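Local coordinates for 2-oxoglutarate dehydrogenase E3 component (Thermus thermophilus, PDB 2YQU), which probably catalyses the NAD(+)-dependent reoxidation of protein-bound dihydrolipoyl groups, as a flavoenzyme that carries one FAD per subunit, at residues I18-L23 with A319-M324; L142-A147 with V258-R263; E165-L170 with A253-V258; G350-E355 with G399-G404; I386-H391 with E439-A444. All coordinates share one frame; numbering follows the deposited sequence.

Contact 1 (I18-L23 with A319-M324); sequences IRAAQL and AAVEHM
V321 of helix 310-326 pushes its side chain against the last turns of helix 11-22, where R19 and A20 receive it. The tight part of the contact lies here. CG2 of V321 rests on the aliphatic stem of R19, 3.7 Å from CG of R19, while CG1 of V321 faces the small CB of A20 at 4.1 Å. The segment axes lie 9.1 Å apart and run nearly side by side, at 27°. L4 of strand 2-7 touches both A20 and V321, so the sheet closes this apolar side.

The other side is polar and looser, with E322, Q22 and L23 partly exposed; the second subunit borders it, I453 of that subunit packing on R19. With CG anti to its backbone N (chi1 -172°) and a bend at chi2, R19 brings the side of its guanidinium round to E322, and two nitrogens grip one oxygen. NE donates to OE1 of E322 at 3.0 Å, meeting the anti lone pair of that oxygen, and NH2 donates to OE1 of E322 at 3.1 Å. The two flat groups are turned 73° against each other. NH1 of R19 is held within its own helix by OE1 of Q22 at 3.0 Å, so the rotation of the group is fixed from two edges; CD2 of L23 lies over one face. L23 also sends CD1 to CG of E322, 4.0 Å away. Two nearly parallel helices packed on the parallel sheet of the FAD-binding domain, one following the GxGxxG turn, are characteristic of its Rossmann-type fold.

Contact 2 (L142-A147 with V258-R263); sequences LIPPWA and VAVGRR
L142 and G261 are joined by the one direct hydrogen bond between the segments: N of L142 donates to O of G261 at 3.0 Å. The N-H points almost straight at the oxygen (168°) but comes from above the carbonyl plane, 40° out of it. A water adds a second polar link: it accepts from N of V260 at 3.1 Å and bridges it to O of L142 (2.7 Å) and O of V258 (2.9 Å).

The direct bond sits where the two-stranded antiparallel sheet of 139-141 and 262-264 ends, in the connections between the FAD-binding and NAD-binding domains that mark this disulfide oxidoreductase family. R262, on the strand side of this junction, touches the FAD and is hydrogen-bonded through NE to OG of S139. G261, a predicted NAD(+) site, has backbone angles that call for glycine.

Apolar contacts follow the valines. CG2 of V260 lies between its own backbone N and carbonyl carbon, which turns it to the other segment: it meets CD2 of L142 at 3.8 Å, crossing it at about a right angle, and the CG-CD edge of the P144 ring, with CD of P144 also 3.8 Å away. Further along, CG1 of V258 reaches CB of A147 at 4.2 Å. A147 ends a type I turn from P144, closed by its N on O of P144 at 3.0 Å.

Contact 3 (E165-L170 with A253-V258); sequences EVPKRL and ADRVLV
R255, L170 and R169 supply the largest buried surfaces of this contact. R255 bends at chi2 (-76°), carrying its guanidinium back to E165, where NH2 donates to OE1 of E165 at 2.8 Å. This salt bridge is nearly flat: the carboxylate and guanidinium planes lie 13° apart, and the nitrogen meets the syn lone pair of the oxygen. A water in the same guanidinium plane accepts from NE of R255 and donates to OE1 and O of E165, tying the arginine to the glutamate a second time. The stem of R255 lies against P167, CG of R255 being 3.8 Å from CB of P167. NH1 of R255 has a further partner in O of E152.

The backbones of L170 and R255 form a parallel bridge between strands 169-173 and 255-258, adjacent strands of the parallel sheet in the NAD-binding, Rossmann-type domain. L170 lets CD1 pass over the neighbouring strand, where it reaches CB of R255 at 4.0 Å; its CA approaches O of R255 in a CA-H...O contact. W186 of helix 177-188 touches both L170 and P167.

R169 is held by its backbone and packs with its side chain, CA of A253 lying over one face of its guanidinium. Its N donates to OD1 of D254 at 2.9 Å, meeting the anti lone pair, while its O accepts from N of D254 at 3.0 Å and weakly from N of R255. A second water accepts from NE of R169 and NZ of K168 and donates to OD1 of D254, so it links OD1 to the charged ends of both residues, which do not contact that oxygen directly.

Contact 4 (G350-E355 with G399-G404); sequences GYTEEE and GVHGIG
In the dimerisation domain of this oxidoreductase family, Y351 and H401 link the start of helix 353-359 to strand 397-404 of the antiparallel sheet. The strand part of the contact pairs G350 with G399, an antiparallel non-hydrogen-bonded pair whose CA atoms approach to about 4.1 Å. Neither residue has a side chain, and the room is used by the backbone: O of Y351 comes to 3.6 Å from CA of G399, an approach that the lack of a side chain on G399 allows. The positive phi of G350 is likewise one that favours glycine.

The polar bond comes from H401. NE2 donates to O of Y351 at 2.7 Å, and the oxygen lies near the plane of the imidazole, at its edge. The carbonyl is met obliquely from above: the donor stands 45° out of the carbonyl plane, and the bond is bent, with an N-H...O angle of 142°. Holding NE2 in this way limits the rotation of the ring. T352 follows directly in sequence and also lies beside the imidazole, its side chain crossing that of H401 at about a right angle. D207, in a loop, touches T352 and H401 alike, and V210 of helix 208-221 touches the H401 side chain.

T352 is the N-cap residue of the helix and forms a capping box with E355. Its OG1, placed between the backbone N and carbonyl carbon (chi1 63°), accepts from N of E355 at 3.1 Å. In return, N of T352 donates to OE2 of E355 at 3.0 Å, on the anti side of that carboxylate oxygen.

Contact 5 (I386-H391 with E439-A444); sequences IKVLAH and EILKEA
I386 and V388, two residues apart on strand 385-391, present their side chains to the same side, and I440, L441 and A444 of helix 438-449 meet them with apolar atoms throughout. The branched tips carry most of it. CD1 of I386 touches CG2 of I440 at 3.7 Å, the two side chains crossing at about a right angle, and CG1 of I386 lies almost as near that methyl. The second branch of I386 goes elsewhere: CG2, anti to the backbone N, turns to CD1 of L441 at 4.0 Å. The same CD1 meets CG2 of V388, also at 4.0 Å, so one leucine methyl fits between the two strand residues. CB of A444, small and pointing at the strand, lies 3.8 Å from CG2 of V388.

Methyl-to-backbone packing adds the closest approach, CB of A444 standing 3.4 Å from O of I386. V388 in turn lies along the backbone of A444, CB of V388 being 3.9 Å from O of A444. The axes pass 7.6 Å apart at an angle of 38°, the helix running roughly with the strand.

Partners beyond the segments complete the core: V410 of helix 407-419 touches I386 and L441, as does V400 of the next strand. E439, one residue before I440, hydrogen-bonds through OE1 to H434, the predicted proton acceptor. A helix laid on one face of an antiparallel sheet in this way is characteristic of the C-terminal dimerisation domain of the pyridine nucleotide-disulfide oxidoreductases.

In the fold
From the N terminus, contact 1 closes the widest loop, bringing helix 11-22 of the first, FAD-binding part against helix 310-326, almost 300 residues later. Within that span contact 2 closes a smaller loop, joining the stretch after strand 139-141 to the start of strand 262-264, and contact 3 lies inside this one again, pairing strands of the NAD-binding sheet; the two share V258. Contacts 4 and 5 come after contact 1 in the chain, both in the dimerisation domain. Their segments alternate, so the loops cross, and they touch: K387 bridges to E353, and neighbouring strands 385-391 and 397-404 carry them. Centres of contacts 1 and 3 lie about 44 Å apart.

Contact 1 (I18-L23 with A319-M324)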
# COMPACT_ATOMS: atom_id res chain seq x y z
N ILE A 18 0.77 26.32 -9.09
CA ILE A 18 0.63 25.48 -10.29
C ILE A 18 -0.85 25.36 -10.68
O ILE A 18 -1.19 25.52 -11.84
CB ILE A 18 1.26 24.07 -10.08
CG1 ILE A 18 2.78 24.17 -9.90
CG2 ILE A 18 0.92 23.15 -11.26
CD1 ILE A 18 3.40 22.91 -9.31
N ARG A 19 -1.73 25.09 -9.72
CA ARG A 19 -3.15 25.01 -10.01
C ARG A 19 -3.70 26.33 -10.56
O ARG A 19 -4.50 26.32 -11.51
CB ARG A 19 -3.94 24.60 -8.77
CG ARG A 19 -5.40 24.31 -9.04
CD ARG A 19 -5.63 23.12 -9.97
NE ARG A 19 -7.04 23.02 -10.34
CZ ARG A 19 -7.51 22.74 -11.56
NH1 ARG A 19 -6.70 22.55 -12.59
NH2 ARG A 19 -8.82 22.67 -11.74
N ALA A 20 -3.28 27.44 -9.97
CA ALA A 20 -3.69 28.76 -10.40
C ALA A 20 -3.29 29.00 -11.86
O ALA A 20 -4.10 29.49 -12.67
CB ALA A 20 -3.10 29.84 -9.49
N ALA A 21 -2.05 28.64 -12.20
CA ALA A 21 -1.58 28.72 -13.58
C ALA A 21 -2.45 27.87 -14.50
O ALA A 21 -2.81 28.32 -15.59
CB ALA A 21 -0.13 28.28 -13.68
N GLN A 22 -2.80 26.66 -14.07
CA GLN A 22 -3.68 25.78 -14.84
C GLN A 22 -5.06 26.40 -15.08
O GLN A 22 -5.70 26.14 -16.09
CB GLN A 22 -3.84 24.43 -14.15
CG GLN A 22 -2.58 23.58 -14.17
CD GLN A 22 -2.76 22.22 -13.49
OE1 GLN A 22 -3.77 21.98 -12.82
NE2 GLN A 22 -1.78 21.34 -13.67
N LEU A 23 -5.50 27.24 -14.14
CA LEU A 23 -6.80 27.90 -14.24
C LEU A 23 -6.74 29.17 -15.08
O LEU A 23 -7.76 29.78 -15.36
CB LEU A 23 -7.34 28.22 -12.84
CG LEU A 23 -7.69 26.97 -12.02
CD1 LEU A 23 -7.82 27.32 -10.54
CD2 LEU A 23 -8.95 26.31 -12.54
N ALA A 319 -8.09 24.39 -3.28
CA ALA A 319 -9.44 24.89 -3.00
C ALA A 319 -9.48 26.42 -3.00
O ALA A 319 -10.46 27.01 -3.44
CB ALA A 319 -9.95 24.36 -1.67
N ALA A 320 -8.42 27.04 -2.50
CA ALA A 320 -8.34 28.49 -2.42
C ALA A 320 -8.33 29.12 -3.80
O ALA A 320 -9.10 30.04 -4.08
CB ALA A 320 -7.09 28.92 -1.65
N VAL A 321 -7.47 28.61 -4.68
CA VAL A 321 -7.32 29.19 -6.02
C VAL A 321 -8.50 28.85 -6.91
O VAL A 321 -8.89 29.64 -7.77
CB VAL A 321 -5.96 28.83 -6.69
CG1 VAL A 321 -4.79 29.31 -5.82
CG2 VAL A 321 -5.84 27.36 -7.00
N GLU A 322 -9.09 27.68 -6.71
CA GLU A 322 -10.32 27.33 -7.41
C GLU A 322 -11.48 28.24 -6.98
O GLU A 322 -12.35 28.55 -7.78
CB GLU A 322 -10.64 25.85 -7.19
CG GLU A 322 -9.75 24.95 -8.03
CD GLU A 322 -10.10 23.47 -7.93
OE1 GLU A 322 -9.51 22.69 -8.71
OE2 GLU A 322 -10.95 23.09 -7.09
N HIS A 323 -11.48 28.68 -5.72
CA HIS A 323 -12.50 29.62 -5.25
C HIS A 323 -12.28 31.01 -5.84
O HIS A 323 -13.24 31.67 -6.23
CB HIS A 323 -12.50 29.73 -3.73
CG HIS A 323 -13.61 30.58 -3.19
ND1 HIS A 323 -13.38 31.78 -2.55
CD2 HIS A 323 -14.95 30.42 -3.22
CE1 HIS A 323 -14.54 32.30 -2.18
NE2 HIS A 323 -15.50 31.50 -2.58
N MET A 324 -11.02 31.42 -5.92
CA MET A 324 -10.67 32.70 -6.54
C MET A 324 -11.26 32.80 -7.95
O MET A 324 -11.86 33.81 -8.31
CB MET A 324 -9.14 32.86 -6.63
CG MET A 324 -8.45 33.09 -5.31
SD MET A 324 -6.68 32.91 -5.48
CE MET A 324 -6.21 32.66 -3.77

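Contact 2 (L142-A147 with V258-R263)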
# COMPACT_ATOMS: atom_id res chain seq x y z
N LEU A 142 8.35 25.26 17.64
CA LEU A 142 7.99 25.92 18.89
C LEU A 142 9.15 25.73 19.85
O LEU A 142 9.51 24.60 20.17
CB LEU A 142 6.72 25.31 19.48
CG LEU A 142 6.21 25.92 20.80
CD1 LEU A 142 5.51 27.25 20.54
CD2 LEU A 142 5.26 24.96 21.51
N ILE A 143 9.74 26.83 20.29
CA ILE A 143 10.83 26.78 21.24
C ILE A 143 10.37 27.50 22.50
O ILE A 143 10.42 28.74 22.57
CB ILE A 143 12.09 27.42 20.66
CG1 ILE A 143 12.51 26.70 19.37
CG2 ILE A 143 13.23 27.38 21.70
CD1 ILE A 143 13.79 27.23 18.75
N PRO A 144 9.90 26.76 23.50
CA PRO A 144 9.53 27.37 24.78
C PRO A 144 10.72 28.10 25.41
O PRO A 144 11.86 27.71 25.16
CB PRO A 144 9.10 26.18 25.64
CG PRO A 144 8.74 25.11 24.65
CD PRO A 144 9.69 25.30 23.51
N PRO A 145 10.47 29.14 26.20
CA PRO A 145 11.56 29.94 26.77
C PRO A 145 12.52 29.14 27.66
O PRO A 145 13.68 29.53 27.79
CB PRO A 145 10.83 31.02 27.58
CG PRO A 145 9.45 31.04 27.07
CD PRO A 145 9.14 29.64 26.61
N TRP A 146 12.06 28.03 28.24
CA TRP A 146 12.91 27.18 29.08
C TRP A 146 13.85 26.28 28.29
O TRP A 146 14.76 25.69 28.86
CB TRP A 146 12.07 26.33 30.05
CG TRP A 146 10.88 25.64 29.47
CD1 TRP A 146 9.58 26.02 29.59
CD2 TRP A 146 10.87 24.44 28.67
NE1 TRP A 146 8.76 25.14 28.93
CE2 TRP A 146 9.53 24.16 28.35
CE3 TRP A 146 11.87 23.57 28.19
CZ2 TRP A 146 9.15 23.06 27.58
CZ3 TRP A 146 11.49 22.48 27.43
CH2 TRP A 146 10.14 22.23 27.13
N ALA A 147 13.63 26.15 26.99
CA ALA A 147 14.51 25.37 26.13
C ALA A 147 15.55 26.26 25.48
O ALA A 147 15.23 27.07 24.61
CB ALA A 147 13.71 24.63 25.06
N VAL A 258 14.33 19.20 20.66
CA VAL A 258 13.17 19.90 21.16
C VAL A 258 12.11 19.87 20.05
O VAL A 258 12.24 20.59 19.07
CB VAL A 258 13.53 21.34 21.57
CG1 VAL A 258 12.30 22.10 22.07
CG2 VAL A 258 14.63 21.31 22.64
N ALA A 259 11.10 19.02 20.22
CA ALA A 259 10.04 18.80 19.23
C ALA A 259 8.69 18.79 19.94
O ALA A 259 7.96 17.80 19.90
CB ALA A 259 10.28 17.47 18.51
N VAL A 260 8.35 19.91 20.57
CA VAL A 260 7.11 20.04 21.34
C VAL A 260 5.96 20.68 20.54
O VAL A 260 4.91 21.00 21.10
CB VAL A 260 7.34 20.87 22.61
CG1 VAL A 260 8.33 20.15 23.51
CG2 VAL A 260 7.85 22.28 22.26
N GLY A 261 6.18 20.87 19.24
CA GLY A 261 5.15 21.39 18.36
C GLY A 261 5.71 22.36 17.36
O GLY A 261 6.90 22.63 17.33
N ARG A 262 4.83 22.87 16.50
CA ARG A 262 5.17 23.94 15.58
C ARG A 262 4.11 25.02 15.65
O ARG A 262 2.94 24.76 15.91
CB ARG A 262 5.30 23.40 14.15
CG ARG A 262 6.46 22.44 13.97
CD ARG A 262 6.54 21.85 12.57
NE ARG A 262 6.78 22.88 11.56
CZ ARG A 262 7.97 23.36 11.23
NH1 ARG A 262 9.07 22.91 11.82
NH2 ARG A 262 8.08 24.29 10.29
N ARG A 263 4.54 26.26 15.44
CA ARG A 263 3.69 27.42 15.58
C ARG A 263 3.55 28.11 14.23
O ARG A 263 4.53 28.25 13.51
CB ARG A 263 4.32 28.39 16.59
CG ARG A 263 3.43 29.54 17.00
CD ARG A 263 3.96 30.35 18.18
NE ARG A 263 2.86 30.96 18.93
CZ ARG A 263 2.37 32.18 18.73
NH1 ARG A 263 1.35 32.60 19.49
NH2 ARG A 263 2.87 32.98 17.80
O HOH W 1 9.80 22.16 19.01

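Contact 3 (E165-L170 with A253-V258)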
# COMPACT_ATOMS: atom_id res chain seq x y z
N GLU A 165 27.38 12.57 13.84
CA GLU A 165 27.57 11.18 14.24
C GLU A 165 26.32 10.71 14.97
O GLU A 165 25.47 11.51 15.34
CB GLU A 165 28.81 11.02 15.12
CG GLU A 165 28.73 11.68 16.49
CD GLU A 165 28.93 13.19 16.47
OE1 GLU A 165 28.10 13.90 17.08
OE2 GLU A 165 29.90 13.68 15.85
N VAL A 166 26.20 9.40 15.18
CA VAL A 166 25.09 8.87 15.95
C VAL A 166 25.28 9.27 17.42
O VAL A 166 26.34 9.01 18.00
CB VAL A 166 24.99 7.35 15.84
CG1 VAL A 166 23.81 6.82 16.64
CG2 VAL A 166 24.89 6.93 14.38
N PRO A 167 24.29 9.93 18.01
CA PRO A 167 24.38 10.30 19.43
C PRO A 167 24.30 9.05 20.30
O PRO A 167 23.39 8.25 20.12
CB PRO A 167 23.17 11.21 19.65
CG PRO A 167 22.20 10.82 18.59
CD PRO A 167 23.01 10.36 17.42
N LYS A 168 25.24 8.88 21.22
CA LYS A 168 25.17 7.75 22.14
C LYS A 168 23.87 7.79 22.92
O LYS A 168 23.22 6.77 23.09
CB LYS A 168 26.38 7.71 23.08
CG LYS A 168 26.44 6.45 23.93
CD LYS A 168 27.73 6.36 24.74
CE LYS A 168 27.49 5.68 26.09
NZ LYS A 168 26.88 6.64 27.08
N ARG A 169 23.48 8.98 23.37
CA ARG A 169 22.22 9.20 24.07
C ARG A 169 21.49 10.38 23.42
O ARG A 169 22.06 11.45 23.24
CB ARG A 169 22.46 9.47 25.56
CG ARG A 169 22.96 8.26 26.35
CD ARG A 169 22.98 8.44 27.86
NE ARG A 169 23.98 9.42 28.31
CZ ARG A 169 24.10 9.87 29.56
NH1 ARG A 169 23.28 9.45 30.53
NH2 ARG A 169 25.04 10.76 29.85
N LEU A 170 20.24 10.16 23.03
CA LEU A 170 19.38 11.21 22.48
C LEU A 170 18.13 11.31 23.34
O LEU A 170 17.51 10.30 23.64
CB LEU A 170 19.00 10.87 21.04
CG LEU A 170 17.94 11.75 20.38
CD1 LEU A 170 18.46 13.18 20.25
CD2 LEU A 170 17.56 11.20 19.03
N ALA A 253 22.27 13.85 28.08
CA ALA A 253 22.40 13.21 26.77
C ALA A 253 23.40 13.96 25.89
O ALA A 253 23.83 15.07 26.22
CB ALA A 253 21.03 13.14 26.09
N ASP A 254 23.78 13.34 24.78
CA ASP A 254 24.71 13.96 23.83
C ASP A 254 24.01 15.01 22.96
O ASP A 254 24.61 16.01 22.57
CB ASP A 254 25.33 12.89 22.94
CG ASP A 254 26.13 11.90 23.72
OD1 ASP A 254 25.59 10.81 24.04
OD2 ASP A 254 27.31 12.12 24.06
N ARG A 255 22.76 14.74 22.63
CA ARG A 255 21.91 15.67 21.90
C ARG A 255 20.52 15.63 22.52
O ARG A 255 20.08 14.60 23.02
CB ARG A 255 21.80 15.30 20.41
CG ARG A 255 23.10 15.05 19.70
CD ARG A 255 23.89 16.31 19.35
NE ARG A 255 25.19 15.97 18.77
CZ ARG A 255 26.16 16.84 18.51
NH1 ARG A 255 26.00 18.13 18.79
NH2 ARG A 255 27.30 16.42 17.98
N VAL A 256 19.84 16.77 22.49
CA VAL A 256 18.44 16.84 22.87
C VAL A 256 17.67 17.48 21.74
O VAL A 256 18.01 18.57 21.29
CB VAL A 256 18.24 17.64 24.17
CG1 VAL A 256 16.76 17.82 24.48
CG2 VAL A 256 18.95 16.96 25.33
N LEU A 257 16.64 16.79 21.27
CA LEU A 257 15.76 17.30 20.22
C LEU A 257 14.53 17.91 20.87
O LEU A 257 13.77 17.22 21.54
CB LEU A 257 15.33 16.18 19.25
CG LEU A 257 14.19 16.48 18.26
CD1 LEU A 257 14.49 17.71 17.44
CD2 LEU A 257 13.96 15.30 17.33
N VAL A 258 14.33 19.20 20.66
CA VAL A 258 13.17 19.90 21.16
C VAL A 258 12.11 19.87 20.05
O VAL A 258 12.24 20.59 19.07
CB VAL A 258 13.53 21.34 21.57
CG1 VAL A 258 12.30 22.10 22.07
CG2 VAL A 258 14.63 21.31 22.64
O HOH W 2 25.59 13.17 17.66
O HOH W 3 26.28 9.60 26.25

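Contact 4 (G350-E355 with G399-G404)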
# COMPACT_ATOMS: atom_id res chain seq x y z
N GLY A 350 -10.36 10.46 9.13
CA GLY A 350 -11.69 10.74 9.64
C GLY A 350 -11.66 10.88 11.15
O GLY A 350 -10.63 11.24 11.72
N TYR A 351 -12.78 10.59 11.79
CA TYR A 351 -12.94 10.82 13.22
C TYR A 351 -12.38 9.68 14.05
O TYR A 351 -12.49 8.51 13.67
CB TYR A 351 -14.42 11.02 13.57
CG TYR A 351 -15.00 12.34 13.10
CD1 TYR A 351 -16.15 12.39 12.32
CD2 TYR A 351 -14.40 13.55 13.46
CE1 TYR A 351 -16.68 13.60 11.90
CE2 TYR A 351 -14.92 14.76 13.04
CZ TYR A 351 -16.06 14.78 12.27
OH TYR A 351 -16.57 15.99 11.86
N THR A 352 -11.78 10.03 15.19
CA THR A 352 -11.42 9.04 16.20
C THR A 352 -12.64 8.67 17.00
O THR A 352 -13.65 9.36 16.97
CB THR A 352 -10.34 9.58 17.16
OG1 THR A 352 -10.87 10.71 17.87
CG2 THR A 352 -9.11 10.11 16.42
N GLU A 353 -12.54 7.56 17.73
CA GLU A 353 -13.55 7.18 18.71
C GLU A 353 -13.79 8.32 19.71
O GLU A 353 -14.93 8.58 20.08
CB GLU A 353 -13.14 5.91 19.45
CG GLU A 353 -13.20 4.66 18.59
CD GLU A 353 -13.42 3.41 19.40
OE1 GLU A 353 -14.35 3.40 20.22
OE2 GLU A 353 -12.66 2.44 19.19
N GLU A 354 -12.73 9.01 20.10
CA GLU A 354 -12.80 10.12 21.06
C GLU A 354 -13.67 11.25 20.52
O GLU A 354 -14.52 11.78 21.24
CB GLU A 354 -11.41 10.65 21.41
CG GLU A 354 -10.60 9.73 22.31
CD GLU A 354 -10.20 8.44 21.62
OE1 GLU A 354 -9.48 8.53 20.60
OE2 GLU A 354 -10.65 7.36 22.06
N GLU A 355 -13.47 11.59 19.25
CA GLU A 355 -14.23 12.65 18.60
C GLU A 355 -15.70 12.24 18.42
O GLU A 355 -16.58 13.06 18.63
CB GLU A 355 -13.60 13.04 17.26
CG GLU A 355 -12.27 13.76 17.43
CD GLU A 355 -11.50 13.93 16.13
OE1 GLU A 355 -10.99 15.05 15.90
OE2 GLU A 355 -11.39 12.97 15.35
N GLY A 399 -14.54 6.87 10.31
CA GLY A 399 -13.10 6.94 10.48
C GLY A 399 -12.42 5.59 10.34
O GLY A 399 -13.05 4.56 10.53
N VAL A 400 -11.14 5.60 9.98
CA VAL A 400 -10.34 4.39 9.89
C VAL A 400 -8.98 4.65 10.53
O VAL A 400 -8.38 5.71 10.36
CB VAL A 400 -10.17 3.90 8.42
CG1 VAL A 400 -9.47 2.54 8.38
CG2 VAL A 400 -11.53 3.83 7.72
N HIS A 401 -8.52 3.70 11.32
CA HIS A 401 -7.34 3.88 12.14
C HIS A 401 -6.56 2.58 12.22
O HIS A 401 -7.14 1.50 12.24
CB HIS A 401 -7.74 4.29 13.56
CG HIS A 401 -8.68 5.45 13.63
ND1 HIS A 401 -8.51 6.47 14.53
CD2 HIS A 401 -9.82 5.74 12.96
CE1 HIS A 401 -9.49 7.34 14.40
NE2 HIS A 401 -10.29 6.93 13.44
N GLY A 402 -5.25 2.67 12.29
CA GLY A 402 -4.47 1.46 12.35
C GLY A 402 -3.05 1.65 12.77
O GLY A 402 -2.53 2.77 12.85
N ILE A 403 -2.43 0.52 13.07
CA ILE A 403 -1.01 0.44 13.30
C ILE A 403 -0.52 -0.90 12.76
O ILE A 403 -1.14 -1.94 13.00
CB ILE A 403 -0.67 0.60 14.80
CG1 ILE A 403 0.83 0.44 15.03
CG2 ILE A 403 -1.48 -0.37 15.67
CD1 ILE A 403 1.27 0.81 16.43
N GLY A 404 0.57 -0.86 12.01
CA GLY A 404 1.14 -2.06 11.42
C GLY A 404 2.00 -1.75 10.22
O GLY A 404 2.09 -0.61 9.78

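Contact 5 (I386-H391 with E439-A444)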
# COMPACT_ATOMS: atom_id res chain seq x y z
N ILE A 386 -6.19 -2.93 12.01
CA ILE A 386 -6.93 -1.81 11.44
C ILE A 386 -8.35 -1.85 12.00
O ILE A 386 -8.94 -2.91 12.16
CB ILE A 386 -6.95 -1.85 9.89
CG1 ILE A 386 -5.53 -1.64 9.34
CG2 ILE A 386 -7.89 -0.76 9.33
CD1 ILE A 386 -5.41 -1.86 7.85
N LYS A 387 -8.87 -0.66 12.30
CA LYS A 387 -10.16 -0.47 12.92
C LYS A 387 -10.97 0.47 12.03
O LYS A 387 -10.49 1.54 11.64
CB LYS A 387 -9.93 0.12 14.31
CG LYS A 387 -11.12 0.75 14.97
CD LYS A 387 -10.89 0.92 16.47
CE LYS A 387 -10.20 2.24 16.82
NZ LYS A 387 -10.09 2.45 18.30
N VAL A 388 -12.19 0.06 11.69
CA VAL A 388 -13.14 0.89 10.96
C VAL A 388 -14.27 1.30 11.91
O VAL A 388 -14.86 0.48 12.60
CB VAL A 388 -13.71 0.15 9.74
CG1 VAL A 388 -14.86 0.94 9.09
CG2 VAL A 388 -12.60 -0.14 8.73
N LEU A 389 -14.57 2.60 11.93
CA LEU A 389 -15.68 3.13 12.70
C LEU A 389 -16.79 3.49 11.73
O LEU A 389 -16.55 4.24 10.80
CB LEU A 389 -15.23 4.37 13.47
CG LEU A 389 -13.96 4.18 14.31
CD1 LEU A 389 -13.60 5.43 15.06
CD2 LEU A 389 -14.13 3.00 15.26
N ALA A 390 -17.98 2.94 11.92
CA ALA A 390 -19.10 3.21 11.01
C ALA A 390 -20.34 3.66 11.78
O ALA A 390 -20.59 3.22 12.89
CB ALA A 390 -19.42 1.98 10.19
N HIS A 391 -21.14 4.53 11.17
CA HIS A 391 -22.32 5.05 11.83
C HIS A 391 -23.28 3.89 12.13
O HIS A 391 -23.53 3.05 11.27
CB HIS A 391 -23.00 6.11 10.96
CG HIS A 391 -23.95 6.98 11.71
ND1 HIS A 391 -25.22 6.57 12.04
CD2 HIS A 391 -23.80 8.23 12.21
CE1 HIS A 391 -25.82 7.54 12.71
NE2 HIS A 391 -24.99 8.56 12.83
N GLU A 439 -6.51 -6.62 2.45
CA GLU A 439 -7.54 -7.49 2.98
C GLU A 439 -7.79 -7.27 4.49
O GLU A 439 -8.86 -7.62 4.98
CB GLU A 439 -7.17 -8.95 2.75
CG GLU A 439 -7.09 -9.36 1.29
CD GLU A 439 -6.61 -10.78 1.15
OE1 GLU A 439 -7.45 -11.65 0.84
OE2 GLU A 439 -5.41 -11.03 1.38
N ILE A 440 -6.82 -6.72 5.21
CA ILE A 440 -7.02 -6.36 6.62
C ILE A 440 -8.07 -5.25 6.72
O ILE A 440 -8.94 -5.28 7.59
CB ILE A 440 -5.69 -5.93 7.28
CG1 ILE A 440 -4.68 -7.08 7.23
CG2 ILE A 440 -5.92 -5.45 8.73
CD1 ILE A 440 -3.27 -6.66 7.55
N LEU A 441 -7.97 -4.25 5.85
CA LEU A 441 -8.96 -3.19 5.78
C LEU A 441 -10.33 -3.73 5.38
O LEU A 441 -11.34 -3.36 5.97
CB LEU A 441 -8.52 -2.11 4.79
CG LEU A 441 -9.51 -0.97 4.55
CD1 LEU A 441 -9.78 -0.20 5.85
CD2 LEU A 441 -8.96 -0.06 3.49
N LYS A 442 -10.35 -4.62 4.38
CA LYS A 442 -11.58 -5.25 3.91
C LYS A 442 -12.32 -5.92 5.06
O LYS A 442 -13.51 -5.68 5.25
CB LYS A 442 -11.28 -6.29 2.84
CG LYS A 442 -12.51 -6.98 2.26
CD LYS A 442 -12.10 -8.22 1.48
CE LYS A 442 -13.30 -8.98 0.96
NZ LYS A 442 -12.96 -10.39 0.65
N GLU A 443 -11.61 -6.75 5.82
CA GLU A 443 -12.23 -7.51 6.91
C GLU A 443 -12.63 -6.60 8.06
O GLU A 443 -13.68 -6.81 8.67
CB GLU A 443 -11.30 -8.64 7.39
CG GLU A 443 -11.00 -9.73 6.36
CD GLU A 443 -12.11 -10.75 6.17
OE1 GLU A 443 -12.99 -10.87 7.04
OE2 GLU A 443 -12.12 -11.43 5.12
N ALA A 444 -11.83 -5.57 8.35
CA ALA A 444 -12.18 -4.59 9.37
C ALA A 444 -13.50 -3.90 8.99
O ALA A 444 -14.36 -3.69 9.84
CB ALA A 444 -11.08 -3.55 9.54